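Local coordinates for protein glycosyl hydrolase 25 (Streptococcus pneumoniae, PDB 4FF5) that probably hydrolyses glycosidic bonds of cell-wall peptidoglycan, as family 25 glycoside hydrolases do, and acts as an outer-surface virulence factor in host-cell invasion, at residues A[126-129]-A[130-133]; A[138-141]-A[142-146]; A[166-169]-A[170-173]. All coordinates share one frame; numbering follows the deposited sequence. Where two conformers were deposited one is given.

Interaction 1: residues A[126-129]-A[130-133]; sequences GKSV and QEME
Between G126 and M132 the chain folds back on itself, bringing their CA atoms within 4.5 Å as the loop after strand 118-123 becomes helix 129-143. The motif is a helix N-cap. S128 leaves the loop with an extended backbone (phi/psi -160°/166°), and from V129 onward the angles are helical. The first turn is closed by M132 N bonding to S128 O and E133 N to V129 O, each at 2.9 Å.

S128 suits the cap because its short hydroxyl can fold back over the first turn. Its OG stands between the backbone N and the carbonyl carbon (chi1 65°), where it receives E131 N at 3.3 Å in a nearly straight bond. This satisfies an amide that has no preceding helical turn to supply a carbonyl.

E131 answers from the helix side. Its extended chain carries OE1 to K127 N, 2.8 Å away and above the carboxylate plane, so a side chain of the first turn grips the amide just before the cap. The aliphatic part of K127 runs past OE1, and K127 NZ forms a long salt bridge to it. The negative charge also lies at the amino end of the helix, where the dipole would probably favour it.

M132 CG lies 4.0 Å from G126 CA, occupying that side of the glycine, which has no side chain of its own to place there. M132 SD lies against G126 N and CA, CE turns toward G126 O at 3.4 Å, and the side chain also packs on F170 of helix 163-177. V129 and E133 run side by side, with V129 CG2 3.4 Å from E133 OE2.

Interaction 2: residues A[138-141]-A[142-146]; sequences VFYN and AASPY
Y140 O takes two bonds from S144 at the carboxyl end of helix 129-143, where the alpha-helix gives way to a 3-10 turn. S144 N and S144 OG both lie 2.9 Å from this oxygen and approach it from opposite faces of the carbonyl plane. Serine suits the position because its hydroxyl, held between the backbone N and the carbonyl carbon (chi1 66°), can turn back to a carbonyl one turn earlier.

The same residue touches the Y140 side chain. S144 CB sits over one face of the phenol ring, 3.9 Å from its centroid, in a CH-pi contact that complements the polar grip on the backbone.

Behind this shell, A142 N bonds to V138 O and A143 N to F139 O, with weaker bonds from A142 N to F139 O and from A143 N to Y140 O. This sharing of amides accompanies the tightening of the helix. P145, which has no amide hydrogen to offer N141 O, instead lays its CD against that oxygen.

Farther out, the Y140 ring meets Y151 and packs on L174 and L177 of helix 163-177. The small methyls of A142 and A143 let the helix lie close to V82 of strand 77-84, next to the strand 118-123 of its own beta-alpha-beta unit. The 3-10 turn is closed by Y146 N, 2.9 Å from A143 O.

Interaction 3: residues A[166-169]-A[170-173]; sequences GVEN and FRAK
E168 sends CG anti to its own backbone N (chi1 171°) and then bends at chi2 (59°), swinging its carboxylate forward along the helix; R171 starts in the same way and folds at chi3 (59°) to meet it. The two chains therefore run side by side, and their ends come together as an i to i+3 salt bridge on a turn of helix 163-177.

The grip is bidentate and side-on. R171 NE bonds to E168 OE1 at 2.7 Å and R171 NH2 to E168 OE2 at 2.8 Å, both nearly straight. Each oxygen is met on its syn side and lies close to the guanidinium plane, and the two flat groups are themselves nearly coplanar. Two parallel bonds resist rotation of either group as a single bond could not. Arginine suits the place because its NE and NH2 donors match the two oxygens of a glutamate, whose chain is long enough to reach across one turn. E168 OE2 also makes a long, weak ion pair with K200 NZ. The A172 methyl lies under the carboxylate, 3.8 Å from OE2.

Below the pair, the regular i to i+4 ladder runs unbroken: F170 N to G166 O, R171 N to V167 O, A172 N to E168 O at 2.8 Å, and K173 N to N169 O. Its regularity keeps E168 and R171 on one flank and turns V167 and F170 to another.

Helix 163-177 links parallel strands 151-155 and 182-186 in a beta-alpha-beta unit. V167 reaches V155 and I184 of these strands, and F170 packs on L153. The F170 ring also meets A135, A136 and F139 of helix 129-143, while R171 touches I182 of strand 182-186 and the loop residues K200 and F201.

The three contacts follow one another along the chain on two successive helices of the TIM barrel. Interaction 1 starts helix 129-143 and interaction 2 lies toward its carboxyl end, their centres about 18 Å apart, while interaction 3 lies on helix 163-177, the next around the barrel. Its centre is about 9 Å from that of interaction 1 and about 16 Å from that of interaction 2. The helices touch through F170: its CD2 lies 3.4 Å from the backbone M132 O and its CE1 3.9 Å from F139 CD2. F170 thus connects all three sites, and the two helices pack side by side on the outside of strands 118-123, 151-155 and 182-186.

Interaction 1: residues A[126-129]-A[130-133]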
loop_
_atom_site.group_PDB
_atom_site.type_symbol
_atom_site.label_atom_id
_atom_site.label_comp_id
_atom_site.label_asym_id
_atom_site.label_seq_id
_atom_site.Cartn_x
_atom_site.Cartn_y
_atom_site.Cartn_z
ATOM N N GLY A 126 3.901 -16.031 -1.510
ATOM C CA GLY A 126 4.780 -17.205 -1.229
ATOM C C GLY A 126 3.988 -18.503 -1.111
ATOM O O GLY A 126 2.866 -18.511 -0.592
ATOM N N LYS A 127 4.555 -19.598 -1.624
ATOM C CA LYS A 127 3.887 -20.908 -1.563
ATOM C C LYS A 127 4.384 -21.767 -0.415
ATOM O O LYS A 127 3.934 -22.914 -0.240
ATOM C CB LYS A 127 4.052 -21.672 -2.876
ATOM C CG LYS A 127 3.596 -20.902 -4.105
ATOM C CD LYS A 127 3.733 -21.769 -5.348
ATOM C CE LYS A 127 3.874 -20.931 -6.605
ATOM N NZ LYS A 127 5.299 -20.618 -6.939
ATOM N N SER A 128 5.296 -21.210 0.375
ATOM C CA SER A 128 5.854 -21.897 1.537
ATOM C C SER A 128 6.455 -20.849 2.451
ATOM O O SER A 128 6.665 -19.712 2.019
ATOM C CB SER A 128 6.959 -22.858 1.096
ATOM O OG SER A 128 8.051 -22.129 0.556
ATOM N N VAL A 129 6.759 -21.229 3.691
ATOM C CA VAL A 129 7.449 -20.328 4.621
ATOM C C VAL A 129 8.734 -19.751 4.028
ATOM O O VAL A 129 9.013 -18.556 4.196
ATOM C CB VAL A 129 7.709 -20.961 6.010
ATOM C CG1 VAL A 129 8.415 -22.311 5.896
ATOM C CG2 VAL A 129 8.489 -20.009 6.912
ATOM N N GLN A 130 9.496 -20.597 3.329
ATOM C CA GLN A 130 10.764 -20.197 2.755
ATOM C C GLN A 130 10.546 -19.063 1.738
ATOM O O GLN A 130 11.242 -18.041 1.779
ATOM C CB GLN A 130 11.458 -21.420 2.132
ATOM C CG GLN A 130 11.937 -22.473 3.148
ATOM C CD GLN A 130 10.847 -23.401 3.708
ATOM O OE1 GLN A 130 11.036 -24.027 4.763
ATOM N NE2 GLN A 130 9.728 -23.525 3.000
ATOM N N GLU A 131 9.572 -19.254 0.843
ATOM C CA GLU A 131 9.218 -18.232 -0.171
ATOM C C GLU A 131 8.693 -16.956 0.485
ATOM O O GLU A 131 8.985 -15.845 0.026
ATOM C CB GLU A 131 8.185 -18.761 -1.175
ATOM C CG GLU A 131 8.682 -19.940 -2.015
ATOM C CD GLU A 131 7.805 -20.259 -3.221
ATOM O OE1 GLU A 131 6.710 -19.661 -3.369
ATOM O OE2 GLU A 131 8.223 -21.120 -4.037
ATOM N N MET A 132 7.908 -17.112 1.550
ATOM C CA MET A 132 7.376 -15.938 2.260
ATOM C C MET A 132 8.490 -15.102 2.870
ATOM O O MET A 132 8.488 -13.878 2.741
ATOM C CB MET A 132 6.358 -16.347 3.318
ATOM C CG MET A 132 5.076 -16.871 2.717
ATOM S SD MET A 132 4.132 -15.528 1.956
ATOM C CE MET A 132 2.497 -16.255 1.949
ATOM N N GLU A 133 9.447 -15.773 3.514
ATOM C CA GLU A 133 10.565 -15.096 4.158
ATOM C C GLU A 133 11.530 -14.465 3.136
ATOM O O GLU A 133 12.048 -13.361 3.372
ATOM C CB GLU A 133 11.281 -16.052 5.129
ATOM C CG GLU A 133 10.420 -16.401 6.331
ATOM C CD GLU A 133 11.073 -17.389 7.294
ATOM O OE1 GLU A 133 12.186 -17.887 7.019
ATOM O OE2 GLU A 133 10.457 -17.669 8.330
#

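Interaction 2: residues A[138-141]-A[142-146]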
loop_
_atom_site.group_PDB
_atom_site.type_symbol
_atom_site.label_atom_id
_atom_site.label_comp_id
_atom_site.label_asym_id
_atom_site.label_seq_id
_atom_site.Cartn_x
_atom_site.Cartn_y
_atom_site.Cartn_z
ATOM N N VAL A 138 13.543 -9.584 0.154
ATOM C CA VAL A 138 13.652 -8.872 -1.127
ATOM C C VAL A 138 12.938 -7.512 -1.081
ATOM O O VAL A 138 13.435 -6.496 -1.627
ATOM C CB VAL A 138 13.089 -9.743 -2.286
ATOM C CG1 VAL A 138 13.013 -8.965 -3.599
ATOM C CG2 VAL A 138 13.925 -11.007 -2.467
ATOM N N PHE A 139 11.774 -7.512 -0.432
ATOM C CA PHE A 139 10.877 -6.345 -0.320
ATOM C C PHE A 139 11.512 -5.332 0.606
ATOM O O PHE A 139 11.652 -4.173 0.253
ATOM C CB PHE A 139 9.540 -6.837 0.235
ATOM C CG PHE A 139 8.562 -5.760 0.635
ATOM C CD1 PHE A 139 8.302 -4.649 -0.189
ATOM C CD2 PHE A 139 7.790 -5.928 1.793
ATOM C CE1 PHE A 139 7.354 -3.691 0.182
ATOM C CE2 PHE A 139 6.832 -4.977 2.149
ATOM C CZ PHE A 139 6.605 -3.867 1.338
ATOM N N TYR A 140 11.924 -5.787 1.792
ATOM C CA TYR A 140 12.570 -4.894 2.736
ATOM C C TYR A 140 13.843 -4.256 2.169
ATOM O O TYR A 140 14.042 -3.055 2.316
ATOM C CB TYR A 140 12.859 -5.585 4.061
ATOM C CG TYR A 140 13.308 -4.629 5.131
ATOM C CD1 TYR A 140 14.671 -4.443 5.399
ATOM C CD2 TYR A 140 12.382 -3.868 5.839
ATOM C CE1 TYR A 140 15.091 -3.553 6.371
ATOM C CE2 TYR A 140 12.792 -2.971 6.810
ATOM C CZ TYR A 140 14.142 -2.827 7.074
ATOM O OH TYR A 140 14.543 -1.946 8.030
ATOM N N ASN A 141 14.698 -5.063 1.548
ATOM C CA ASN A 141 15.976 -4.561 1.034
ATOM C C ASN A 141 15.805 -3.591 -0.113
ATOM O O ASN A 141 16.603 -2.670 -0.267
ATOM C CB ASN A 141 16.917 -5.708 0.664
ATOM C CG ASN A 141 17.353 -6.520 1.875
ATOM O OD1 ASN A 141 17.214 -6.075 3.023
ATOM N ND2 ASN A 141 17.863 -7.732 1.632
ATOM N N ALA A 142 14.741 -3.756 -0.895
ATOM C CA ALA A 142 14.497 -2.830 -1.991
ATOM C C ALA A 142 13.876 -1.499 -1.522
ATOM O O ALA A 142 14.184 -0.439 -2.041
ATOM C CB ALA A 142 13.644 -3.492 -3.066
ATOM N N ALA A 143 13.033 -1.561 -0.497
ATOM C CA ALA A 143 12.260 -0.407 -0.095
ATOM C C ALA A 143 12.921 0.412 1.009
ATOM O O ALA A 143 12.770 1.631 1.029
ATOM C CB ALA A 143 10.869 -0.849 0.367
ATOM N N SER A 144 13.591 -0.261 1.947
ATOM C CA SER A 144 14.146 0.399 3.140
ATOM C C SER A 144 15.068 1.605 2.862
ATOM O O SER A 144 15.038 2.560 3.634
ATOM C CB SER A 144 14.802 -0.607 4.103
ATOM O OG SER A 144 15.966 -1.217 3.539
ATOM N N PRO A 145 15.854 1.582 1.748
ATOM C CA PRO A 145 16.699 2.733 1.422
ATOM C C PRO A 145 15.916 4.032 1.284
ATOM O O PRO A 145 16.494 5.108 1.428
ATOM C CB PRO A 145 17.318 2.346 0.071
ATOM C CG PRO A 145 17.338 0.853 0.091
ATOM C CD PRO A 145 16.068 0.474 0.793
ATOM N N TYR A 146 14.616 3.931 1.010
ATOM C CA TYR A 146 13.772 5.113 0.787
ATOM C C TYR A 146 13.056 5.611 2.046
ATOM O O TYR A 146 12.336 6.598 1.992
ATOM C CB TYR A 146 12.772 4.850 -0.350
ATOM C CG TYR A 146 13.457 4.549 -1.651
ATOM C CD1 TYR A 146 13.914 5.587 -2.467
ATOM C CD2 TYR A 146 13.694 3.230 -2.063
ATOM C CE1 TYR A 146 14.559 5.318 -3.655
ATOM C CE2 TYR A 146 14.342 2.961 -3.265
ATOM C CZ TYR A 146 14.773 4.018 -4.049
ATOM O OH TYR A 146 15.413 3.791 -5.238
#

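Interaction 3: residues A[166-169]-A[170-173]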
loop_
_atom_site.group_PDB
_atom_site.type_symbol
_atom_site.label_atom_id
_atom_site.label_comp_id
_atom_site.label_asym_id
_atom_site.label_seq_id
_atom_site.Cartn_x
_atom_site.Cartn_y
_atom_site.Cartn_z
ATOM N N GLY A 166 1.230 -18.353 6.649
ATOM C CA GLY A 166 2.143 -17.791 5.657
ATOM C C GLY A 166 2.235 -16.279 5.758
ATOM O O GLY A 166 3.330 -15.705 5.656
ATOM N N VAL A 167 1.086 -15.630 5.959
ATOM C CA VAL A 167 1.044 -14.170 6.125
ATOM C C VAL A 167 1.877 -13.773 7.348
ATOM O O VAL A 167 2.678 -12.833 7.288
ATOM C CB VAL A 167 -0.400 -13.657 6.244
ATOM C CG1 VAL A 167 -0.433 -12.222 6.774
ATOM C CG2 VAL A 167 -1.096 -13.758 4.886
ATOM N N GLU A 168 1.688 -14.507 8.451
ATOM C CA GLU A 168 2.484 -14.293 9.644
ATOM C C GLU A 168 3.973 -14.533 9.401
ATOM O O GLU A 168 4.795 -13.796 9.926
ATOM C CB GLU A 168 1.988 -15.167 10.811
ATOM C CG GLU A 168 2.913 -15.163 12.027
ATOM C CD GLU A 168 3.147 -13.782 12.645
ATOM O OE1 GLU A 168 2.429 -12.810 12.334
ATOM O OE2 GLU A 168 4.061 -13.665 13.498
ATOM N N ASN A 169 4.317 -15.554 8.616
ATOM C CA ASN A 169 5.729 -15.775 8.265
ATOM C C ASN A 169 6.347 -14.535 7.613
ATOM O O ASN A 169 7.463 -14.101 7.976
ATOM C CB ASN A 169 5.899 -16.971 7.328
ATOM C CG ASN A 169 5.503 -18.287 7.967
ATOM O OD1 ASN A 169 5.696 -18.501 9.177
ATOM N ND2 ASN A 169 4.952 -19.188 7.156
ATOM N N PHE A 170 5.601 -13.968 6.665
ATOM C CA PHE A 170 6.025 -12.756 5.967
ATOM C C PHE A 170 6.188 -11.600 6.962
ATOM O O PHE A 170 7.248 -10.960 6.996
ATOM C CB PHE A 170 5.005 -12.416 4.876
ATOM C CG PHE A 170 5.490 -11.411 3.842
ATOM C CD1 PHE A 170 5.660 -10.065 4.161
ATOM C CD2 PHE A 170 5.737 -11.814 2.536
ATOM C CE1 PHE A 170 6.073 -9.147 3.200
ATOM C CE2 PHE A 170 6.164 -10.903 1.566
ATOM C CZ PHE A 170 6.335 -9.564 1.902
ATOM N N ARG A 171 5.135 -11.332 7.747
ATOM C CA ARG A 171 5.152 -10.268 8.755
ATOM C C ARG A 171 6.331 -10.375 9.744
ATOM O O ARG A 171 7.054 -9.400 9.968
ATOM C CB ARG A 171 3.830 -10.258 9.537
ATOM C CG ARG A 171 3.623 -9.000 10.369
ATOM C CD ARG A 171 2.793 -9.271 11.631
ATOM N NE ARG A 171 3.433 -10.285 12.481
ATOM C CZ ARG A 171 4.432 -10.055 13.332
ATOM N NH1 ARG A 171 4.933 -8.833 13.463
ATOM N NH2 ARG A 171 4.946 -11.065 14.040
ATOM N N ALA A 172 6.473 -11.550 10.358
ATOM C CA ALA A 172 7.557 -11.822 11.310
ATOM C C ALA A 172 8.940 -11.563 10.708
ATOM O O ALA A 172 9.815 -10.970 11.358
ATOM C CB ALA A 172 7.466 -13.255 11.819
ATOM N N LYS A 173 9.151 -12.018 9.473
ATOM C CA LYS A 173 10.445 -11.803 8.836
ATOM C C LYS A 173 10.714 -10.312 8.630
ATOM O O LYS A 173 11.812 -9.815 8.928
ATOM C CB LYS A 173 10.566 -12.585 7.527
ATOM C CG LYS A 173 11.914 -12.419 6.824
ATOM C CD LYS A 173 13.003 -13.227 7.546
ATOM C CE LYS A 173 14.272 -13.281 6.708
ATOM N NZ LYS A 173 15.294 -14.130 7.380
#